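Local coordinates for protein serine protease pet (Escherichia coli, PDB 4OM9) that acts as a secreted autotransporter enterotoxin, a serine protease that probably cleaves the host cytoskeletal protein alpha-fodrin, at residues Trp543-Arg546 with Ile547-Glu551; Asn201-Thr204 with Asn205-Gly209; Asn558-Thr561 with Tyr562-Asn565. All blocks are in the same frame, centred on the assembly; numbering follows the deposited sequence.

In the fold
All three contacts are local, each partly buried, and none lies in the long beta-helix itself. Contact 2 belongs to the protease domain, in the loop between strands 188-195 and 211-216, about 28 Å between centres from contact 3. Contacts 1 and 3 belong to one excursion between strands 514-520 and 576-583 and meet directly, Glu551 of the first probably hydrogen-bonding to Ser564 of the second. Their chemistry follows their place. Contact 1 is a regular helix with an apolar side toward the protein and polar chains outward; contact 2 is a tight turn gripped by a buried carboxylate; contact 3 is a 3-10 turn covered by a tyrosine ring.

Contact 1: residues Trp543-Arg546 with Ile547-Glu551; sequences WVTR and IKNAE
The apolar part of this contact joins Trp543 to Ile547, one turn further along the same helix. The two side chains lie side by side, and the methyl CD1 of Ile547 meets the indole at its edge, in the ring plane, 3.5 Å from CE3 of Trp543. Trp543 holds CG between its backbone N and carbonyl carbon (chi1 61°), which puts the indole alongside the chain of Ile547 with its CE3 edge toward CD1, while the extended end of Ile547 (chi2 165°) carries CD1 back to the ring. Over one face of the indole, near its centre, sits CG2 of Val544. Trp543 and Ile547 are both buried, where two apolar side chains are in place, the long arm of isoleucine reaching the indole edge.

Backbone hydrogen bonds set the spacing. Ile547 N donates to Trp543 O at 2.9 Å, Asn549 N to Thr545 O at 2.9 Å and Ala550 N to Arg546 O at 2.8 Å. The bond from Lys548 N to Val544 O is weak, at 3.4 Å.

Polar side chains occupy the outward side. Thr545 and Asn549 run alongside each other, the methyl CG2 of Thr545 lying 3.6 Å from ND2 of Asn549, a packing contact of methyl against amide. Arg546 sends its extended chain away from the following turn, and its NE is hydrogen-bonded to Val541 O; its side chain also touches Ile160 of strand 160-161, as does Ala550.

Glu551, by contrast, is buried where the helix ends, at the N-cap position of helix 552-558. Its OE2 meets Lys35 NZ in a salt bridge and Ala10 N in a hydrogen bond, and OE1 probably bonds to Ser564 OG. The whole is an amphipathic alpha-helix of two turns, with an i to i+4 aromatic-aliphatic pair on its buried side.

Contact 2: residues Asn201-Thr204 with Asn205-Gly209; sequences NLTT and NGDSG
Thr204 and Asp207 grip each other across a single tight turn, and most of the contact is theirs. OD2 of the aspartate takes two hydrogen bonds from one residue: Thr204 N reaches it at 3.0 Å on the anti side, close to the carboxylate plane, while the hydroxyl OG1 of Thr204 comes down from above that plane at 2.9 Å. Thr204 can use both donors because OG1 stands between its backbone N and carbonyl carbon (chi1 62°), beside the N-H it works with. The backbone answers in the other direction, Asp207 N donating to Thr204 O at 3.0 Å and closing the turn. The two bonds to OD2, with that from Gly153 N to OD1, hold the carboxylate's rotation, and a short carboxylate is well suited to fold back over three residues. Arg149 makes a long, weak ion pair with OD2, which may add to the stability of the buried charge.

Asn205 begins the 3-10 segment, its CB against Thr204; it is exposed, as befits a polar residue on the outside of a turn. The methyl CG2 of Thr203 packs against CB of Asp207 at 3.8 Å.

Gly206 to Gly209 spell the Gly-Asp-Ser-Gly signature of chymotrypsin-like proteases, in which the serine, here Ser208, is the probable nucleophile; its side chain touches His72. The turn lies in the loop between strands 188-195 and 211-216, with Thr203 packed on Thr228 and Ile231 of strand 221-232 and against Arg149 of strand 143-151.

Contact 3: residues Asn558-Thr561 with Tyr562-Asn565; sequences NKTT and YKSN
Thr560 lies over a face of the Tyr562 ring at the start of a short 3-10 turn, crossing it at a slant. Its CB makes a CH-pi contact 4.2 Å from the centroid of the Tyr562 ring, 28° off the ring normal, and its methyl CG2 extends to the phenol end, 3.4 Å from Tyr562 OH. The ring lies beneath the preceding residues because CG of Tyr562 stands between its backbone N and carbonyl carbon (chi1 54°). A beta-branched threonine fits here, offering carbon to the ring while OG1 is bonded to Asn555.

Lys563 crosses Thr560 obliquely on another side: its CD lies 3.9 Å from Thr560 OG1, and the ammonium end of the extended chain goes on to a cation-pi contact with Trp9. Two i to i+3 backbone bonds wind the turn, Lys563 N to Thr560 O at 3.3 Å and Ser564 N to Thr561 O at 3.2 Å. Where the chain leaves the turn, ND2 of Asn565 donates to a water at 3.1 Å, and the same water makes a weak 3.4 Å bond with OG1 of Thr561.

Contact 1: residues Trp543-Arg546 with Ile547-Glu551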
loop_
_atom_site.group_PDB
_atom_site.type_symbol
_atom_site.label_atom_id
_atom_site.label_comp_id
_atom_site.label_asym_id
_atom_site.label_seq_id
_atom_site.Cartn_x
_atom_site.Cartn_y
_atom_site.Cartn_z
ATOM N N TRP A 543 0.262 34.841 5.758
ATOM C CA TRP A 543 -0.896 34.189 6.357
ATOM C C TRP A 543 -0.654 32.684 6.485
ATOM O O TRP A 543 -1.172 32.034 7.393
ATOM C CB TRP A 543 -2.157 34.470 5.542
ATOM C CG TRP A 543 -2.133 33.972 4.113
ATOM C CD1 TRP A 543 -1.743 34.673 3.008
ATOM C CD2 TRP A 543 -2.531 32.676 3.642
ATOM N NE1 TRP A 543 -1.877 33.903 1.883
ATOM C CE2 TRP A 543 -2.361 32.678 2.240
ATOM C CE3 TRP A 543 -3.014 31.526 4.267
ATOM C CZ2 TRP A 543 -2.666 31.567 1.454
ATOM C CZ3 TRP A 543 -3.315 30.422 3.483
ATOM C CH2 TRP A 543 -3.141 30.454 2.089
ATOM N N VAL A 544 0.138 32.145 5.570
ATOM C CA VAL A 544 0.578 30.758 5.635
ATOM C C VAL A 544 1.355 30.502 6.925
ATOM O O VAL A 544 1.084 29.538 7.645
ATOM C CB VAL A 544 1.438 30.412 4.410
ATOM C CG1 VAL A 544 2.130 29.053 4.576
ATOM C CG2 VAL A 544 0.578 30.435 3.168
ATOM N N THR A 545 2.314 31.377 7.210
ATOM C CA THR A 545 3.059 31.345 8.469
ATOM C C THR A 545 2.112 31.533 9.665
ATOM O O THR A 545 2.274 30.900 10.712
ATOM C CB THR A 545 4.160 32.448 8.497
ATOM O OG1 THR A 545 5.110 32.224 7.444
ATOM C CG2 THR A 545 4.892 32.484 9.838
ATOM N N ARG A 546 1.118 32.401 9.504
ATOM C CA ARG A 546 0.223 32.733 10.619
ATOM C C ARG A 546 -0.627 31.529 11.018
ATOM O O ARG A 546 -0.851 31.277 12.214
ATOM C CB ARG A 546 -0.674 33.918 10.267
ATOM C CG ARG A 546 0.055 35.239 10.159
ATOM C CD ARG A 546 -0.915 36.426 10.268
ATOM N NE ARG A 546 -0.318 37.625 9.693
ATOM C CZ ARG A 546 -0.784 38.857 9.836
ATOM N NH1 ARG A 546 -1.870 39.092 10.566
ATOM N NH2 ARG A 546 -0.146 39.861 9.255
ATOM N N ILE A 547 -1.082 30.772 10.026
ATOM C CA ILE A 547 -1.820 29.555 10.324
ATOM C C ILE A 547 -0.946 28.574 11.120
ATOM O O ILE A 547 -1.404 27.956 12.085
ATOM C CB ILE A 547 -2.315 28.873 9.058
ATOM C CG1 ILE A 547 -3.350 29.752 8.348
ATOM C CG2 ILE A 547 -2.889 27.504 9.388
ATOM C CD1 ILE A 547 -3.636 29.312 6.887
ATOM N N LYS A 548 0.313 28.440 10.716
ATOM C CA LYS A 548 1.238 27.553 11.412
ATOM C C LYS A 548 1.504 28.019 12.854
ATOM O O LYS A 548 1.516 27.203 13.769
ATOM C CB LYS A 548 2.552 27.433 10.625
ATOM C CG LYS A 548 3.734 26.900 11.418
ATOM C CD LYS A 548 4.954 26.744 10.519
ATOM C CE LYS A 548 6.228 26.541 11.333
ATOM N NZ LYS A 548 7.444 26.351 10.488
ATOM N N ASN A 549 1.712 29.318 13.054
ATOM C CA ASN A 549 1.866 29.853 14.410
ATOM C C ASN A 549 0.605 29.701 15.251
ATOM O O ASN A 549 0.673 29.426 16.451
ATOM C CB ASN A 549 2.257 31.330 14.382
ATOM C CG ASN A 549 3.645 31.558 13.825
ATOM O OD1 ASN A 549 4.512 30.671 13.868
ATOM N ND2 ASN A 549 3.872 32.763 13.303
ATOM N N ALA A 550 -0.552 29.893 14.633
ATOM C CA ALA A 550 -1.778 29.909 15.409
ATOM C C ALA A 550 -2.121 28.511 15.911
ATOM O O ALA A 550 -2.816 28.363 16.910
ATOM C CB ALA A 550 -2.911 30.481 14.595
ATOM N N GLU A 551 -1.616 27.488 15.230
ATOM C CA GLU A 551 -1.873 26.111 15.639
ATOM C C GLU A 551 -0.629 25.433 16.264
ATOM O O GLU A 551 -0.630 24.221 16.532
ATOM C CB GLU A 551 -2.369 25.295 14.444
ATOM C CG GLU A 551 -3.608 25.863 13.750
ATOM C CD GLU A 551 -4.105 24.970 12.628
ATOM O OE1 GLU A 551 -3.277 24.557 11.785
ATOM O OE2 GLU A 551 -5.318 24.660 12.600
#

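Contact 2: residues Asn201-Thr204 with Asn205-Gly209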
loop_
_atom_site.group_PDB
_atom_site.type_symbol
_atom_site.label_atom_id
_atom_site.label_comp_id
_atom_site.label_asym_id
_atom_site.label_seq_id
_atom_site.Cartn_x
_atom_site.Cartn_y
_atom_site.Cartn_z
ATOM N N ASN A 201 -17.816 26.440 8.373
ATOM C CA ASN A 201 -17.290 27.181 7.270
ATOM C C ASN A 201 -18.403 28.086 6.744
ATOM O O ASN A 201 -19.311 27.619 6.071
ATOM C CB ASN A 201 -16.784 26.219 6.201
ATOM C CG ASN A 201 -16.109 26.929 5.055
ATOM O OD1 ASN A 201 -16.043 28.161 5.027
ATOM N ND2 ASN A 201 -15.577 26.152 4.109
ATOM N N LEU A 202 -18.349 29.367 7.083
ATOM C CA LEU A 202 -19.404 30.279 6.690
ATOM C C LEU A 202 -19.243 30.703 5.227
ATOM O O LEU A 202 -18.126 30.773 4.701
ATOM C CB LEU A 202 -19.428 31.509 7.596
ATOM C CG LEU A 202 -19.515 31.227 9.101
ATOM C CD1 LEU A 202 -19.346 32.518 9.869
ATOM C CD2 LEU A 202 -20.817 30.528 9.480
ATOM N N THR A 203 -20.368 31.002 4.589
ATOM C CA THR A 203 -20.364 31.391 3.192
ATOM C C THR A 203 -19.847 32.811 2.993
ATOM O O THR A 203 -20.199 33.729 3.733
ATOM C CB THR A 203 -21.770 31.266 2.610
ATOM O OG1 THR A 203 -22.315 29.991 2.979
ATOM C CG2 THR A 203 -21.756 31.401 1.089
ATOM N N THR A 204 -19.005 32.973 1.985
ATOM C CA THR A 204 -18.438 34.261 1.603
ATOM C C THR A 204 -18.923 34.587 0.194
ATOM O O THR A 204 -19.465 33.711 -0.480
ATOM C CB THR A 204 -16.901 34.228 1.640
ATOM O OG1 THR A 204 -16.420 33.261 0.677
ATOM C CG2 THR A 204 -16.427 33.839 3.036
ATOM N N ASN A 205 -18.724 35.824 -0.256
ATOM C CA ASN A 205 -19.200 36.237 -1.582
ATOM C C ASN A 205 -18.620 35.379 -2.724
ATOM O O ASN A 205 -19.355 34.935 -3.611
ATOM C CB ASN A 205 -18.884 37.715 -1.826
ATOM C CG ASN A 205 -19.647 38.635 -0.886
ATOM O OD1 ASN A 205 -20.755 38.321 -0.456
ATOM N ND2 ASN A 205 -19.052 39.777 -0.560
ATOM N N GLY A 206 -17.316 35.118 -2.681
ATOM C CA GLY A 206 -16.673 34.295 -3.686
ATOM C C GLY A 206 -17.194 32.867 -3.750
ATOM O O GLY A 206 -16.865 32.131 -4.681
ATOM N N ASP A 207 -17.995 32.469 -2.760
ATOM C CA ASP A 207 -18.632 31.153 -2.753
ATOM C C ASP A 207 -19.919 31.131 -3.580
ATOM O O ASP A 207 -20.484 30.062 -3.830
ATOM C CB ASP A 207 -18.955 30.711 -1.322
ATOM C CG ASP A 207 -17.726 30.309 -0.537
ATOM O OD1 ASP A 207 -16.824 29.632 -1.121
ATOM O OD2 ASP A 207 -17.666 30.676 0.667
ATOM N N SER A 208 -20.410 32.312 -3.951
ATOM C CA SER A 208 -21.652 32.402 -4.699
ATOM C C SER A 208 -21.515 31.589 -5.987
ATOM O O SER A 208 -20.500 31.675 -6.676
ATOM C CB SER A 208 -21.994 33.866 -4.988
ATOM O OG SER A 208 -23.026 33.988 -5.958
ATOM N N GLY A 209 -22.508 30.757 -6.274
ATOM C CA GLY A 209 -22.450 29.889 -7.435
ATOM C C GLY A 209 -22.007 28.451 -7.149
ATOM O O GLY A 209 -22.259 27.563 -7.981
#

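Contact 3: residues Asn558-Thr561 with Tyr562-Asn565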
loop_
_atom_site.group_PDB
_atom_site.type_symbol
_atom_site.label_atom_id
_atom_site.label_comp_id
_atom_site.label_asym_id
_atom_site.label_seq_id
_atom_site.Cartn_x
_atom_site.Cartn_y
_atom_site.Cartn_z
ATOM N N ASN A 558 0.553 17.748 21.045
ATOM C CA ASN A 558 0.168 16.465 20.467
ATOM C C ASN A 558 1.244 15.900 19.547
ATOM O O ASN A 558 1.136 14.765 19.088
ATOM C CB ASN A 558 -1.157 16.592 19.707
ATOM C CG ASN A 558 -2.310 16.995 20.609
ATOM O OD1 ASN A 558 -2.157 17.858 21.468
ATOM N ND2 ASN A 558 -3.467 16.366 20.421
ATOM N N LYS A 559 2.282 16.693 19.300
ATOM C CA LYS A 559 3.319 16.371 18.311
ATOM C C LYS A 559 2.722 16.151 16.898
ATOM O O LYS A 559 3.002 15.151 16.234
ATOM C CB LYS A 559 4.137 15.153 18.763
ATOM C CG LYS A 559 5.094 15.425 19.931
ATOM C CD LYS A 559 6.242 16.349 19.514
ATOM C CE LYS A 559 7.374 16.385 20.550
ATOM N NZ LYS A 559 7.281 17.532 21.507
ATOM N N THR A 560 1.908 17.109 16.453
ATOM C CA THR A 560 1.314 17.068 15.120
ATOM C C THR A 560 1.582 18.335 14.299
ATOM O O THR A 560 0.668 18.883 13.698
ATOM C CB THR A 560 -0.221 16.857 15.179
ATOM O OG1 THR A 560 -0.840 17.950 15.865
ATOM C CG2 THR A 560 -0.569 15.550 15.875
ATOM N N THR A 561 2.831 18.779 14.242
ATOM C CA THR A 561 3.187 19.939 13.422
ATOM C C THR A 561 2.990 19.683 11.916
ATOM O O THR A 561 2.881 20.623 11.122
ATOM C CB THR A 561 4.649 20.374 13.675
ATOM O OG1 THR A 561 5.542 19.305 13.333
ATOM C CG2 THR A 561 4.850 20.744 15.141
ATOM N N TYR A 562 2.926 18.414 11.526
ATOM C CA TYR A 562 2.731 18.061 10.126
ATOM C C TYR A 562 1.376 18.538 9.545
ATOM O O TYR A 562 1.193 18.570 8.326
ATOM C CB TYR A 562 2.871 16.546 9.955
ATOM C CG TYR A 562 1.982 15.708 10.853
ATOM C CD1 TYR A 562 0.656 15.466 10.520
ATOM C CD2 TYR A 562 2.480 15.134 12.024
ATOM C CE1 TYR A 562 -0.154 14.695 11.333
ATOM C CE2 TYR A 562 1.683 14.351 12.829
ATOM C CZ TYR A 562 0.364 14.137 12.483
ATOM O OH TYR A 562 -0.456 13.363 13.289
ATOM N N LYS A 563 0.454 18.924 10.426
ATOM C CA LYS A 563 -0.900 19.333 10.044
ATOM C C LYS A 563 -0.957 20.756 9.541
ATOM O O LYS A 563 -1.901 21.138 8.867
ATOM C CB LYS A 563 -1.870 19.204 11.227
ATOM C CG LYS A 563 -2.253 17.784 11.621
ATOM C CD LYS A 563 -3.205 17.807 12.820
ATOM C CE LYS A 563 -3.913 16.474 13.016
ATOM N NZ LYS A 563 -4.977 16.549 14.068
ATOM N N SER A 564 0.052 21.549 9.866
ATOM C CA SER A 564 -0.010 22.975 9.578
ATOM C C SER A 564 1.259 23.481 8.898
ATOM O O SER A 564 1.513 24.685 8.842
ATOM C CB SER A 564 -0.255 23.755 10.877
ATOM O OG SER A 564 -1.293 23.167 11.657
ATOM N N ASN A 565 2.061 22.564 8.373
ATOM C CA ASN A 565 3.338 22.949 7.791
ATOM C C ASN A 565 3.273 23.180 6.286
ATOM O O ASN A 565 4.308 23.256 5.630
ATOM C CB ASN A 565 4.408 21.891 8.112
ATOM C CG ASN A 565 4.132 20.529 7.454
ATOM O OD1 ASN A 565 3.169 20.358 6.693
ATOM N ND2 ASN A 565 4.989 19.553 7.754
HETATM O O HOH W 1 6.555 20.440 10.255
#